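Local coordinates for protein acyltransferase (Actinoplanes teichomyceticus, PDB 4Q38) that transfers long acyl chains such as decanoyl from acyl-CoA to the amino sugar of glycopeptide antibiotics such as teicoplanin, at residues R273-T278 with G333-P338; L194-A199 with P206-H211; M253-L258 with H327-T332. All blocks are in the same frame, centred on the assembly; numbering follows the deposited sequence.

Interaction 1 of 3, residues R273-T278 with G333-P338; sequences RFWTLT and GFVKLP. With TEC (2-amino-6-O-decanoyl-2-deoxy-beta-D-glucopyranose), chain E.
Phe334 O is gripped twice: it accepts Thr276 N at 3.1 Å, an almost straight bond (176° at the hydrogen) lying in the carbonyl plane, and water 1 donates to it at 2.9 Å. The same water donates to Phe274 O and accepts from Thr276 OG1, so one molecule ties the side chain of Thr276 to both backbones. The return bond, Phe334 N to Thr276 O at 3.0 Å, is more bent (151°) and completes an antiparallel hydrogen-bonded pair. In the next pair, which is non-hydrogen-bonded, Leu277 CA comes within 3.9 Å of Gly333 CA.

The Thr276 and Phe334 side chains run side by side: Thr276 CB sits over one face of the Phe334 ring, 4.0 Å from its centroid, while Thr278 CG2 meets that ring at the edge. Just before the short strand, Trp275 is clamped on its two faces. Val335 CG1 lies 3.4 Å from the centroid of the five-membered ring and only 5° off its normal, a CH-pi contact; on the opposite face runs the decanoyl chain, with Trp275 CZ2 3.7 Å from TEC CAR. Tyr224 OH is a weak partner of Trp275 NE1. The pattern is that of a short edge strand closing the mixed sheet of a GNAT-like domain, its preceding indole forming a wall of the acyl-chain pocket.

Interaction 2 of 3, residues L194-A199 with P206-H211; sequences LQFSLA and PHLGLH. With TEC (2-amino-6-O-decanoyl-2-deoxy-beta-D-glucopyranose), chain E.
His211 and Ser197 are brought together by their first torsions: chi1 of -44° swings the imidazole back beside its own backbone N, and chi1 of 55° puts Ser197 OG in the crowded position between N and carbonyl carbon. Ser197 OG then lies in the plane of the ring, at its edge, 2.8 Å from His211 NE2 in a hydrogen bond.

Both residues stand on a beta hairpin, strands 194-200 and 206-211 of the GNAT-like sheet. The register is regular: the pairs Gln195 with His211, Ser197 with Gly209 and Ala199 with His207 are hydrogen-bonded, and each is closed by two backbone bonds. Gly209 N reaches Ser197 O at 2.8 Å on a lone pair, whereas Ala199 O receives His207 N from above its carbonyl plane. Between these pairs, the CA-H of Phe196 points at Gly209 O, with 3.1 Å from Phe196 CA to that oxygen.

The two faces differ in chemistry. One is apolar: Phe196, Leu198 and Leu208 pack on Phe235 of helix 221-238, while Leu210 CD2 faces the decanoyl chain and Leu210 CD1 sits 3.8 Å from Phe196 CE1, these two side chains running alongside each other. On the other, Gln195 OE1 touches His211 CB at 3.4 Å, its amide turned 78° to the imidazole, and Ala199 CB lies 3.4 Å from His207 NE2. In another crystal structure of this protein Ser197 and His207 bind N-acetyl-D-glucosamine, which is not bound to this chain. The bound decanoyl amino sugar passes the end of the hairpin: TEC CAN lies near Leu210 O, and TEC C6 comes within 3.1 Å of His211 ND1.

Interaction 3 of 3, residues M253-L258 with H327-T332; sequences MLDPQL and HWHMRT. With COA (coenzyme A), chain D.
The Asp255 carboxylate reaches the backbone of 327-332 because CG stands anti to the backbone N (chi1 -172°). Asp255 OD2 takes the N-H of His329, 2.9 Å from His329 N, along a nearly straight line (169°), though the donor comes from above the carboxylate plane and not within it. Asp255 OD2 also lies at the edge of the indole, near its plane, 3.5 Å from Trp328 CE3.

The other oxygen is held from within its own segment: Gln257 N donates to Asp255 OD1 at 2.9 Å, the definition of an Asx turn, and this turn leads into the 3-10 segment that starts at Pro256. Water 2 also donates to Asp255 OD1 and accepts from Arg331 NH1, joining two groups of opposite charge that do not touch directly. The loop follows strand 246-251 of the GNAT-like domain; Met253 lines both the coenzyme A and the acyl-sugar pockets, Leu254 the latter.

Leu258 meets Trp328 at about a right angle, Leu258 CD2 pressing obliquely on the indole at 3.5 Å from Trp328 CZ3. Val318 O accepts from Trp328 NE1 and so holds the indole, while Asp290 OD1 takes the backbone Trp328 N. At the other end Arg331 CG, anti to the carbonyl carbon (chi1 -60°), lies 3.8 Å from Asp255 CA; bends at chi2 and chi3 then bring Arg331 NH1 to the CD corner of the Pro256 ring, 3.6 Å from Pro256 CD, the two side chains crossing at about a right angle. Arg331 NE forms a salt bridge with Asp279. Leu254 packs against the start of this arginine, Leu254 CB 3.9 Å from Arg331 CB, and sends Leu254 CD1 to within 3.7 Å of Arg331 O.

Overall arrangement
All three contacts belong to the GNAT-like domain and reach one mixed sheet, but at different depths. Interaction 2 is buried, a hairpin set in the sheet between strands 188-191 and 246-251; interaction 1 is only partly buried at one of its outermost strands, 276-277; interaction 3 is buried where a loop meets the start of strand 331-336. Interactions 1 and 3 share that strand and touch, with Thr278 N 2.8 Å from Thr332 O, whereas 2 and 3 stay about 7 Å apart at their nearest atoms. Paired backbones carry 1 and 2, while 3 combines one carboxylate-to-backbone bond with side-chain packing. Trp275 and Leu210 meet beside the decanoyl chain, linking interactions 1 and 2 there.

Interaction 1 of 3, residues R273-T278 with G333-P338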
loop_
_atom_site.group_PDB
_atom_site.type_symbol
_atom_site.label_atom_id
_atom_site.label_comp_id
_atom_site.label_asym_id
_atom_site.label_seq_id
_atom_site.Cartn_x
_atom_site.Cartn_y
_atom_site.Cartn_z
ATOM N N ARG A 273 21.199 -11.468 4.245
ATOM C CA ARG A 273 22.633 -11.481 4.586
ATOM C C ARG A 273 23.380 -10.210 4.198
ATOM O O ARG A 273 24.398 -9.876 4.809
ATOM C CB ARG A 273 23.329 -12.708 3.981
ATOM C CG ARG A 273 23.324 -13.902 4.917
ATOM C CD ARG A 273 23.672 -15.194 4.198
ATOM N NE ARG A 273 23.347 -16.351 5.032
ATOM C CZ ARG A 273 23.063 -17.565 4.565
ATOM N NH1 ARG A 273 23.055 -17.798 3.260
ATOM N NH2 ARG A 273 22.775 -18.547 5.406
ATOM N N PHE A 274 22.880 -9.498 3.191
ATOM C CA PHE A 274 23.458 -8.212 2.816
ATOM C C PHE A 274 23.025 -7.056 3.736
ATOM O O PHE A 274 23.621 -5.983 3.702
ATOM C CB PHE A 274 23.122 -7.874 1.361
ATOM C CG PHE A 274 23.676 -8.852 0.354
ATOM C CD1 PHE A 274 25.037 -8.888 0.070
ATOM C CD2 PHE A 274 22.829 -9.721 -0.330
ATOM C CE1 PHE A 274 25.544 -9.781 -0.867
ATOM C CE2 PHE A 274 23.330 -10.616 -1.268
ATOM C CZ PHE A 274 24.689 -10.647 -1.537
ATOM N N TRP A 275 21.990 -7.269 4.546
ATOM C CA TRP A 275 21.422 -6.200 5.370
ATOM C C TRP A 275 22.114 -6.028 6.692
ATOM O O TRP A 275 22.575 -6.995 7.287
ATOM C CB TRP A 275 19.924 -6.431 5.579
ATOM C CG TRP A 275 19.171 -6.136 4.313
ATOM C CD1 TRP A 275 19.177 -6.873 3.131
ATOM C CD2 TRP A 275 18.301 -4.981 4.045
ATOM N NE1 TRP A 275 18.394 -6.267 2.176
ATOM C CE2 TRP A 275 17.842 -5.126 2.659
ATOM C CE3 TRP A 275 17.879 -3.877 4.787
ATOM C CZ2 TRP A 275 16.985 -4.204 2.068
ATOM C CZ3 TRP A 275 17.027 -2.951 4.176
ATOM C CH2 TRP A 275 16.584 -3.116 2.848
ATOM N N THR A 276 22.191 -4.786 7.151
ATOM C CA THR A 276 22.709 -4.466 8.481
ATOM C C THR A 276 21.535 -4.051 9.355
ATOM O O THR A 276 20.912 -3.017 9.106
ATOM C CB THR A 276 23.730 -3.318 8.424
ATOM O OG1 THR A 276 24.770 -3.644 7.494
ATOM C CG2 THR A 276 24.350 -3.064 9.808
ATOM N N LEU A 277 21.213 -4.871 10.354
ATOM C CA LEU A 277 20.076 -4.599 11.223
ATOM C C LEU A 277 20.456 -3.523 12.229
ATOM O O LEU A 277 21.565 -3.538 12.766
ATOM C CB LEU A 277 19.616 -5.867 11.941
ATOM C CG LEU A 277 19.181 -7.032 11.041
ATOM C CD1 LEU A 277 18.642 -8.164 11.904
ATOM C CD2 LEU A 277 18.144 -6.576 10.011
ATOM N N THR A 278 19.547 -2.582 12.465
ATOM C CA THR A 278 19.868 -1.407 13.283
ATOM C C THR A 278 19.063 -1.330 14.577
ATOM O O THR A 278 19.400 -0.554 15.469
ATOM C CB THR A 278 19.675 -0.094 12.490
ATOM O OG1 THR A 278 18.363 -0.068 11.907
ATOM C CG2 THR A 278 20.711 0.020 11.393
ATOM N N GLY A 333 16.610 -2.509 9.108
ATOM C CA GLY A 333 17.990 -2.463 8.678
ATOM C C GLY A 333 18.157 -1.597 7.455
ATOM O O GLY A 333 17.191 -1.001 6.963
ATOM N N PHE A 334 19.393 -1.537 6.965
ATOM C CA PHE A 334 19.725 -0.748 5.789
ATOM C C PHE A 334 20.677 -1.486 4.859
ATOM O O PHE A 334 21.368 -2.433 5.266
ATOM C CB PHE A 334 20.345 0.600 6.190
ATOM C CG PHE A 334 21.765 0.488 6.714
ATOM C CD1 PHE A 334 22.855 0.522 5.843
ATOM C CD2 PHE A 334 22.008 0.346 8.075
ATOM C CE1 PHE A 334 24.159 0.415 6.324
ATOM C CE2 PHE A 334 23.314 0.247 8.565
ATOM C CZ PHE A 334 24.389 0.279 7.686
ATOM N N VAL A 335 20.693 -1.033 3.607
ATOM C CA VAL A 335 21.717 -1.389 2.636
ATOM C C VAL A 335 22.103 -0.108 1.906
ATOM O O VAL A 335 21.247 0.710 1.582
ATOM C CB VAL A 335 21.238 -2.466 1.620
ATOM C CG1 VAL A 335 21.152 -3.836 2.277
ATOM C CG2 VAL A 335 19.892 -2.100 0.996
ATOM N N LYS A 336 23.394 0.081 1.666
ATOM C CA LYS A 336 23.862 1.222 0.887
ATOM C C LYS A 336 23.381 1.071 -0.550
ATOM O O LYS A 336 23.361 -0.039 -1.086
ATOM C CB LYS A 336 25.400 1.302 0.952
ATOM C CG LYS A 336 26.032 2.469 0.204
ATOM C CD LYS A 336 26.140 3.736 1.054
ATOM C CE LYS A 336 27.329 4.583 0.602
ATOM N NZ LYS A 336 27.362 5.936 1.236
ATOM N N LEU A 337 22.969 2.173 -1.167
ATOM C CA LEU A 337 22.537 2.141 -2.570
ATOM C C LEU A 337 23.734 2.056 -3.508
ATOM O O LEU A 337 24.651 2.874 -3.406
ATOM C CB LEU A 337 21.713 3.381 -2.914
ATOM C CG LEU A 337 20.426 3.576 -2.099
ATOM C CD1 LEU A 337 19.850 4.966 -2.340
ATOM C CD2 LEU A 337 19.402 2.501 -2.416
ATOM N N PRO A 338 23.727 1.077 -4.439
ATOM C CA PRO A 338 24.866 0.997 -5.364
ATOM C C PRO A 338 24.930 2.229 -6.258
ATOM O O PRO A 338 23.921 2.905 -6.479
ATOM C CB PRO A 338 24.579 -0.266 -6.195
ATOM C CG PRO A 338 23.134 -0.567 -5.983
ATOM C CD PRO A 338 22.760 -0.020 -4.635
ATOM O OXT PRO A 338 25.989 2.596 -6.760
HETATM C CAV TEC E . 15.453 -9.797 2.550
HETATM C CAU TEC E . 14.974 -8.913 1.422
HETATM C CAT TEC E . 14.975 -7.451 1.784
HETATM C CAS TEC E . 14.409 -7.211 3.156
HETATM C CAR TEC E . 13.887 -5.807 3.241
HETATM C CAQ TEC E . 12.405 -5.886 3.263
HETATM C CAP TEC E . 11.743 -4.556 3.369
HETATM C CAO TEC E . 10.328 -4.767 2.951
HETATM C CAN TEC E . 9.422 -3.791 3.590
HETATM C CAM TEC E . 8.049 -3.821 2.972
HETATM O OAW TEC E . 7.812 -4.495 1.999
HETATM O O6 TEC E . 7.128 -3.147 3.683
HETATM C C6 TEC E . 6.285 -2.198 3.060
HETATM C C5 TEC E . 4.797 -2.624 3.102
HETATM O O5 TEC E . 3.961 -1.602 3.556
HETATM C C1 TEC E . 2.791 -2.392 3.906
HETATM O O1 TEC E . 2.037 -2.002 4.893
HETATM C C2 TEC E . 1.979 -2.561 2.653
HETATM N N2 TEC E . 0.799 -3.341 2.986
HETATM C C3 TEC E . 2.865 -3.396 1.854
HETATM O O3 TEC E . 2.278 -3.238 0.680
HETATM C C4 TEC E . 4.291 -2.925 1.745
HETATM O O4 TEC E . 5.013 -3.914 1.312
HETATM O O HOH W 1 23.962 -3.595 4.914
#

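Interaction 2 of 3, residues L194-A199 with P206-H211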
loop_
_atom_site.group_PDB
_atom_site.type_symbol
_atom_site.label_atom_id
_atom_site.label_comp_id
_atom_site.label_asym_id
_atom_site.label_seq_id
_atom_site.Cartn_x
_atom_site.Cartn_y
_atom_site.Cartn_z
ATOM N N LEU A 194 11.293 -4.436 -6.822
ATOM C CA LEU A 194 11.134 -3.655 -5.586
ATOM C C LEU A 194 10.528 -2.283 -5.836
ATOM O O LEU A 194 10.646 -1.735 -6.933
ATOM C CB LEU A 194 12.495 -3.441 -4.933
ATOM C CG LEU A 194 13.382 -4.656 -4.696
ATOM C CD1 LEU A 194 14.691 -4.146 -4.128
ATOM C CD2 LEU A 194 12.684 -5.624 -3.745
ATOM N N GLN A 195 9.907 -1.734 -4.792
ATOM C CA GLN A 195 9.471 -0.349 -4.756
ATOM C C GLN A 195 10.374 0.465 -3.843
ATOM O O GLN A 195 10.958 -0.066 -2.892
ATOM C CB GLN A 195 8.067 -0.252 -4.170
ATOM C CG GLN A 195 6.967 -0.906 -4.982
ATOM C CD GLN A 195 5.791 -1.245 -4.097
ATOM O OE1 GLN A 195 5.983 -1.616 -2.938
ATOM N NE2 GLN A 195 4.572 -1.111 -4.624
ATOM N N PHE A 196 10.466 1.759 -4.134
ATOM C CA PHE A 196 11.225 2.703 -3.306
ATOM C C PHE A 196 10.392 3.936 -3.025
ATOM O O PHE A 196 9.797 4.505 -3.934
ATOM C CB PHE A 196 12.534 3.118 -4.004
ATOM C CG PHE A 196 13.490 1.980 -4.218
ATOM C CD1 PHE A 196 14.391 1.616 -3.229
ATOM C CD2 PHE A 196 13.461 1.241 -5.401
ATOM C CE1 PHE A 196 15.261 0.539 -3.410
ATOM C CE2 PHE A 196 14.331 0.172 -5.593
ATOM C CZ PHE A 196 15.224 -0.188 -4.593
ATOM N N SER A 197 10.364 4.344 -1.758
ATOM C CA SER A 197 9.675 5.572 -1.364
ATOM C C SER A 197 10.660 6.662 -0.926
ATOM O O SER A 197 11.661 6.376 -0.270
ATOM C CB SER A 197 8.713 5.297 -0.210
ATOM O OG SER A 197 9.419 4.683 0.854
ATOM N N LEU A 198 10.356 7.902 -1.288
ATOM C CA LEU A 198 11.052 9.061 -0.729
ATOM C C LEU A 198 10.765 9.072 0.764
ATOM O O LEU A 198 9.618 8.991 1.183
ATOM C CB LEU A 198 10.538 10.353 -1.351
ATOM C CG LEU A 198 10.743 10.570 -2.850
ATOM C CD1 LEU A 198 9.810 11.665 -3.345
ATOM C CD2 LEU A 198 12.188 10.945 -3.120
ATOM N N ALA A 199 11.817 9.128 1.566
ATOM C CA ALA A 199 11.658 9.065 3.016
ATOM C C ALA A 199 12.718 9.892 3.724
ATOM O O ALA A 199 13.729 10.259 3.137
ATOM C CB ALA A 199 11.718 7.617 3.488
ATOM N N PRO A 206 17.728 12.256 4.393
ATOM C CA PRO A 206 16.986 11.558 3.336
ATOM C C PRO A 206 17.415 10.100 3.241
ATOM O O PRO A 206 18.602 9.789 3.379
ATOM C CB PRO A 206 17.394 12.312 2.063
ATOM C CG PRO A 206 18.716 12.938 2.384
ATOM C CD PRO A 206 18.585 13.328 3.843
ATOM N N HIS A 207 16.445 9.211 3.052
ATOM C CA HIS A 207 16.739 7.860 2.594
ATOM C C HIS A 207 15.666 7.381 1.654
ATOM O O HIS A 207 14.713 8.107 1.364
ATOM C CB HIS A 207 16.955 6.894 3.762
ATOM C CG HIS A 207 15.738 6.688 4.637
ATOM N ND1 HIS A 207 15.573 7.330 5.807
ATOM C CD2 HIS A 207 14.630 5.850 4.490
ATOM C CE1 HIS A 207 14.406 6.946 6.378
ATOM N NE2 HIS A 207 13.833 6.038 5.576
ATOM N N LEU A 208 15.822 6.167 1.144
ATOM C CA LEU A 208 14.735 5.534 0.405
ATOM C C LEU A 208 14.161 4.374 1.201
ATOM O O LEU A 208 14.897 3.506 1.673
ATOM C CB LEU A 208 15.209 5.075 -0.974
ATOM C CG LEU A 208 15.770 6.157 -1.916
ATOM C CD1 LEU A 208 16.276 5.461 -3.175
ATOM C CD2 LEU A 208 14.740 7.215 -2.296
ATOM N N GLY A 209 12.841 4.365 1.365
ATOM C CA GLY A 209 12.169 3.202 1.927
ATOM C C GLY A 209 12.159 2.132 0.845
ATOM O O GLY A 209 11.926 2.433 -0.323
ATOM N N LEU A 210 12.457 0.898 1.218
ATOM C CA LEU A 210 12.447 -0.206 0.250
ATOM C C LEU A 210 11.244 -1.073 0.591
ATOM O O LEU A 210 11.001 -1.340 1.754
ATOM C CB LEU A 210 13.764 -0.993 0.309
ATOM C CG LEU A 210 14.004 -2.163 -0.663
ATOM C CD1 LEU A 210 15.502 -2.340 -0.870
ATOM C CD2 LEU A 210 13.374 -3.462 -0.172
ATOM N N HIS A 211 10.485 -1.498 -0.420
ATOM C CA HIS A 211 9.266 -2.272 -0.185
ATOM C C HIS A 211 9.153 -3.381 -1.205
ATOM O O HIS A 211 9.675 -3.264 -2.312
ATOM C CB HIS A 211 8.026 -1.374 -0.251
ATOM C CG HIS A 211 8.184 -0.063 0.478
ATOM N ND1 HIS A 211 7.874 0.085 1.780
ATOM C CD2 HIS A 211 8.666 1.171 0.047
ATOM C CE1 HIS A 211 8.129 1.351 2.164
ATOM N NE2 HIS A 211 8.609 2.016 1.104
HETATM C CAV TEC E . 15.453 -9.797 2.550
HETATM C CAU TEC E . 14.974 -8.913 1.422
HETATM C CAT TEC E . 14.975 -7.451 1.784
HETATM C CAS TEC E . 14.409 -7.211 3.156
HETATM C CAR TEC E . 13.887 -5.807 3.241
HETATM C CAQ TEC E . 12.405 -5.886 3.263
HETATM C CAP TEC E . 11.743 -4.556 3.369
HETATM C CAO TEC E . 10.328 -4.767 2.951
HETATM C CAN TEC E . 9.422 -3.791 3.590
HETATM C CAM TEC E . 8.049 -3.821 2.972
HETATM O OAW TEC E . 7.812 -4.495 1.999
HETATM O O6 TEC E . 7.128 -3.147 3.683
HETATM C C6 TEC E . 6.285 -2.198 3.060
HETATM C C5 TEC E . 4.797 -2.624 3.102
HETATM O O5 TEC E . 3.961 -1.602 3.556
HETATM C C1 TEC E . 2.791 -2.392 3.906
HETATM O O1 TEC E . 2.037 -2.002 4.893
HETATM C C2 TEC E . 1.979 -2.561 2.653
HETATM N N2 TEC E . 0.799 -3.341 2.986
HETATM C C3 TEC E . 2.865 -3.396 1.854
HETATM O O3 TEC E . 2.278 -3.238 0.680
HETATM C C4 TEC E . 4.291 -2.925 1.745
HETATM O O4 TEC E . 5.013 -3.914 1.312
#

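Interaction 3 of 3, residues M253-L258 with H327-T332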
loop_
_atom_site.group_PDB
_atom_site.type_symbol
_atom_site.label_atom_id
_atom_site.label_comp_id
_atom_site.label_asym_id
_atom_site.label_seq_id
_atom_site.Cartn_x
_atom_site.Cartn_y
_atom_site.Cartn_z
ATOM N N MET A 253 10.545 -9.997 7.208
ATOM C CA MET A 253 11.559 -10.669 6.373
ATOM C C MET A 253 12.962 -10.594 6.938
ATOM O O MET A 253 13.819 -11.426 6.622
ATOM C CB MET A 253 11.651 -10.003 5.003
ATOM C CG MET A 253 10.673 -10.469 3.955
ATOM S SD MET A 253 11.103 -9.544 2.472
ATOM C CE MET A 253 9.475 -9.256 1.806
ATOM N N LEU A 254 13.206 -9.552 7.717
ATOM C CA LEU A 254 14.523 -9.297 8.254
ATOM C C LEU A 254 14.733 -9.979 9.603
ATOM O O LEU A 254 15.785 -9.825 10.198
ATOM C CB LEU A 254 14.763 -7.787 8.365
ATOM C CG LEU A 254 15.043 -7.095 7.022
ATOM C CD1 LEU A 254 15.139 -5.582 7.214
ATOM C CD2 LEU A 254 16.312 -7.644 6.365
ATOM N N ASP A 255 13.722 -10.699 10.087
ATOM C CA ASP A 255 13.810 -11.415 11.363
ATOM C C ASP A 255 14.778 -12.595 11.257
ATOM O O ASP A 255 14.493 -13.566 10.564
ATOM C CB ASP A 255 12.432 -11.919 11.781
ATOM C CG ASP A 255 12.410 -12.499 13.204
ATOM O OD1 ASP A 255 13.488 -12.778 13.783
ATOM O OD2 ASP A 255 11.296 -12.665 13.741
ATOM N N PRO A 256 15.928 -12.514 11.940
ATOM C CA PRO A 256 16.919 -13.612 11.863
ATOM C C PRO A 256 16.404 -14.955 12.392
ATOM O O PRO A 256 17.012 -15.988 12.126
ATOM C CB PRO A 256 18.076 -13.113 12.738
ATOM C CG PRO A 256 17.850 -11.652 12.901
ATOM C CD PRO A 256 16.365 -11.450 12.859
ATOM N N GLN A 257 15.284 -14.951 13.109
ATOM C CA GLN A 257 14.670 -16.204 13.562
ATOM C C GLN A 257 14.237 -17.118 12.420
ATOM O O GLN A 257 14.057 -18.310 12.626
ATOM C CB GLN A 257 13.475 -15.932 14.459
ATOM C CG GLN A 257 13.820 -15.329 15.808
ATOM C CD GLN A 257 12.566 -15.038 16.608
ATOM O OE1 GLN A 257 11.723 -14.237 16.188
ATOM N NE2 GLN A 257 12.424 -15.698 17.751
ATOM N N LEU A 258 14.058 -16.552 11.223
ATOM C CA LEU A 258 13.696 -17.333 10.040
ATOM C C LEU A 258 14.765 -18.363 9.683
ATOM O O LEU A 258 14.469 -19.386 9.063
ATOM C CB LEU A 258 13.466 -16.410 8.837
ATOM C CG LEU A 258 12.203 -15.559 8.869
ATOM C CD1 LEU A 258 12.292 -14.457 7.814
ATOM C CD2 LEU A 258 10.970 -16.432 8.670
ATOM N N HIS A 327 7.598 -15.971 19.257
ATOM C CA HIS A 327 7.072 -14.786 18.564
ATOM C C HIS A 327 7.955 -14.298 17.448
ATOM O O HIS A 327 9.187 -14.403 17.518
ATOM C CB HIS A 327 6.803 -13.647 19.548
ATOM C CG HIS A 327 5.778 -13.986 20.608
ATOM N ND1 HIS A 327 6.079 -14.020 21.923
ATOM C CD2 HIS A 327 4.434 -14.331 20.504
ATOM C CE1 HIS A 327 4.981 -14.365 22.625
ATOM N NE2 HIS A 327 3.975 -14.558 21.758
ATOM N N TRP A 328 7.312 -13.758 16.415
ATOM C CA TRP A 328 7.988 -13.180 15.255
ATOM C C TRP A 328 8.114 -11.694 15.428
ATOM O O TRP A 328 7.229 -11.058 16.001
ATOM C CB TRP A 328 7.209 -13.494 13.987
ATOM C CG TRP A 328 7.170 -14.962 13.616
ATOM C CD1 TRP A 328 6.098 -15.847 13.739
ATOM C CD2 TRP A 328 8.255 -15.759 13.031
ATOM N NE1 TRP A 328 6.438 -17.098 13.277
ATOM C CE2 TRP A 328 7.720 -17.112 12.843
ATOM C CE3 TRP A 328 9.571 -15.495 12.652
ATOM C CZ2 TRP A 328 8.487 -18.139 12.299
ATOM C CZ3 TRP A 328 10.334 -16.538 12.115
ATOM C CH2 TRP A 328 9.804 -17.827 11.939
ATOM N N HIS A 329 9.212 -11.121 14.929
ATOM C CA HIS A 329 9.483 -9.700 15.117
ATOM C C HIS A 329 9.825 -9.005 13.839
ATOM O O HIS A 329 10.619 -9.506 13.035
ATOM C CB HIS A 329 10.625 -9.491 16.111
ATOM C CG HIS A 329 10.499 -10.319 17.367
ATOM N ND1 HIS A 329 9.453 -10.203 18.210
ATOM C CD2 HIS A 329 11.332 -11.305 17.902
ATOM C CE1 HIS A 329 9.600 -11.073 19.232
ATOM N NE2 HIS A 329 10.752 -11.746 19.044
ATOM N N MET A 330 9.235 -7.828 13.645
ATOM C CA MET A 330 9.666 -6.935 12.578
ATOM C C MET A 330 11.065 -6.449 12.911
ATOM O O MET A 330 11.328 -6.043 14.041
ATOM C CB MET A 330 8.734 -5.730 12.468
ATOM C CG MET A 330 9.040 -4.831 11.276
ATOM S SD MET A 330 8.072 -3.304 11.262
ATOM C CE MET A 330 8.944 -2.337 12.496
ATOM N N ARG A 331 11.969 -6.497 11.943
ATOM C CA ARG A 331 13.305 -5.953 12.172
ATOM C C ARG A 331 13.583 -4.869 11.146
ATOM O O ARG A 331 12.978 -4.853 10.071
ATOM C CB ARG A 331 14.378 -7.048 12.135
ATOM C CG ARG A 331 14.212 -8.154 13.185
ATOM C CD ARG A 331 14.322 -7.660 14.627
ATOM N NE ARG A 331 15.594 -6.997 14.924
ATOM C CZ ARG A 331 16.713 -7.623 15.289
ATOM N NH1 ARG A 331 16.745 -8.946 15.412
ATOM N NH2 ARG A 331 17.806 -6.920 15.526
ATOM N N THR A 332 14.486 -3.961 11.501
ATOM C CA THR A 332 14.802 -2.808 10.686
ATOM C C THR A 332 16.289 -2.817 10.357
ATOM O O THR A 332 17.121 -3.114 11.213
ATOM C CB THR A 332 14.412 -1.508 11.422
ATOM O OG1 THR A 332 12.989 -1.445 11.520
ATOM C CG2 THR A 332 14.905 -0.269 10.692
HETATM N N1A COA D . 3.448 -16.988 1.616
HETATM C C2A COA D . 3.613 -18.325 1.582
HETATM N N3A COA D . 4.776 -18.924 1.270
HETATM C C4A COA D . 5.869 -18.177 0.965
HETATM C C5A COA D . 5.766 -16.707 0.978
HETATM C C6A COA D . 4.453 -16.125 1.333
HETATM N N6A COA D . 4.250 -14.785 1.389
HETATM N N7A COA D . 6.983 -16.241 0.643
HETATM C C8A COA D . 7.793 -17.305 0.436
HETATM N N9A COA D . 7.121 -18.459 0.615
HETATM C C1B COA D . 7.673 -19.829 0.496
HETATM C C2B COA D . 8.355 -20.099 -0.833
HETATM O O2B COA D . 7.418 -20.567 -1.797
HETATM C C3B COA D . 9.390 -21.135 -0.446
HETATM O O3B COA D . 8.727 -22.390 -0.271
HETATM P P3B COA D . 9.477 -23.823 -0.350
HETATM O O7A COA D . 9.729 -23.992 -1.817
HETATM O O8A COA D . 8.466 -24.742 0.282
HETATM O O9A COA D . 10.731 -23.673 0.479
HETATM C C4B COA D . 9.836 -20.654 0.932
HETATM O O4B COA D . 8.693 -19.997 1.485
HETATM C C5B COA D . 11.045 -19.714 0.913
HETATM O O5B COA D . 10.722 -18.516 0.186
HETATM P P1A COA D . 11.822 -17.430 -0.242
HETATM O O1A COA D . 12.621 -17.896 -1.429
HETATM O O2A COA D . 12.543 -17.021 1.015
HETATM O O3A COA D . 10.887 -16.182 -0.694
HETATM P P2A COA D . 10.272 -15.945 -2.163
HETATM O O4A COA D . 11.274 -15.198 -3.002
HETATM O O5A COA D . 9.682 -17.213 -2.721
HETATM O O6A COA D . 9.041 -14.976 -1.788
HETATM C CBP COA D . 8.136 -12.717 -1.420
HETATM C CCP COA D . 9.291 -13.692 -1.208
HETATM C CDP COA D . 8.539 -11.442 -0.698
HETATM C CEP COA D . 7.986 -12.462 -2.906
HETATM C CAP COA D . 6.825 -13.294 -0.834
HETATM O OAP COA D . 7.023 -13.656 0.534
HETATM C C9P COA D . 5.601 -12.401 -0.900
HETATM O O9P COA D . 5.004 -12.251 -1.953
HETATM N N8P COA D . 5.193 -11.829 0.237
HETATM C C7P COA D . 4.141 -10.827 0.280
HETATM C C6P COA D . 4.723 -9.417 0.186
HETATM C C5P COA D . 5.579 -9.101 1.403
HETATM O O5P COA D . 5.629 -9.877 2.351
HETATM N N4P COA D . 6.269 -7.958 1.354
HETATM C C3P COA D . 6.940 -7.400 2.524
HETATM C C2P COA D . 5.988 -6.715 3.492
HETATM S S1P COA D . 6.905 -6.052 4.924
HETATM O O HOH W 2 14.474 -11.151 15.872
#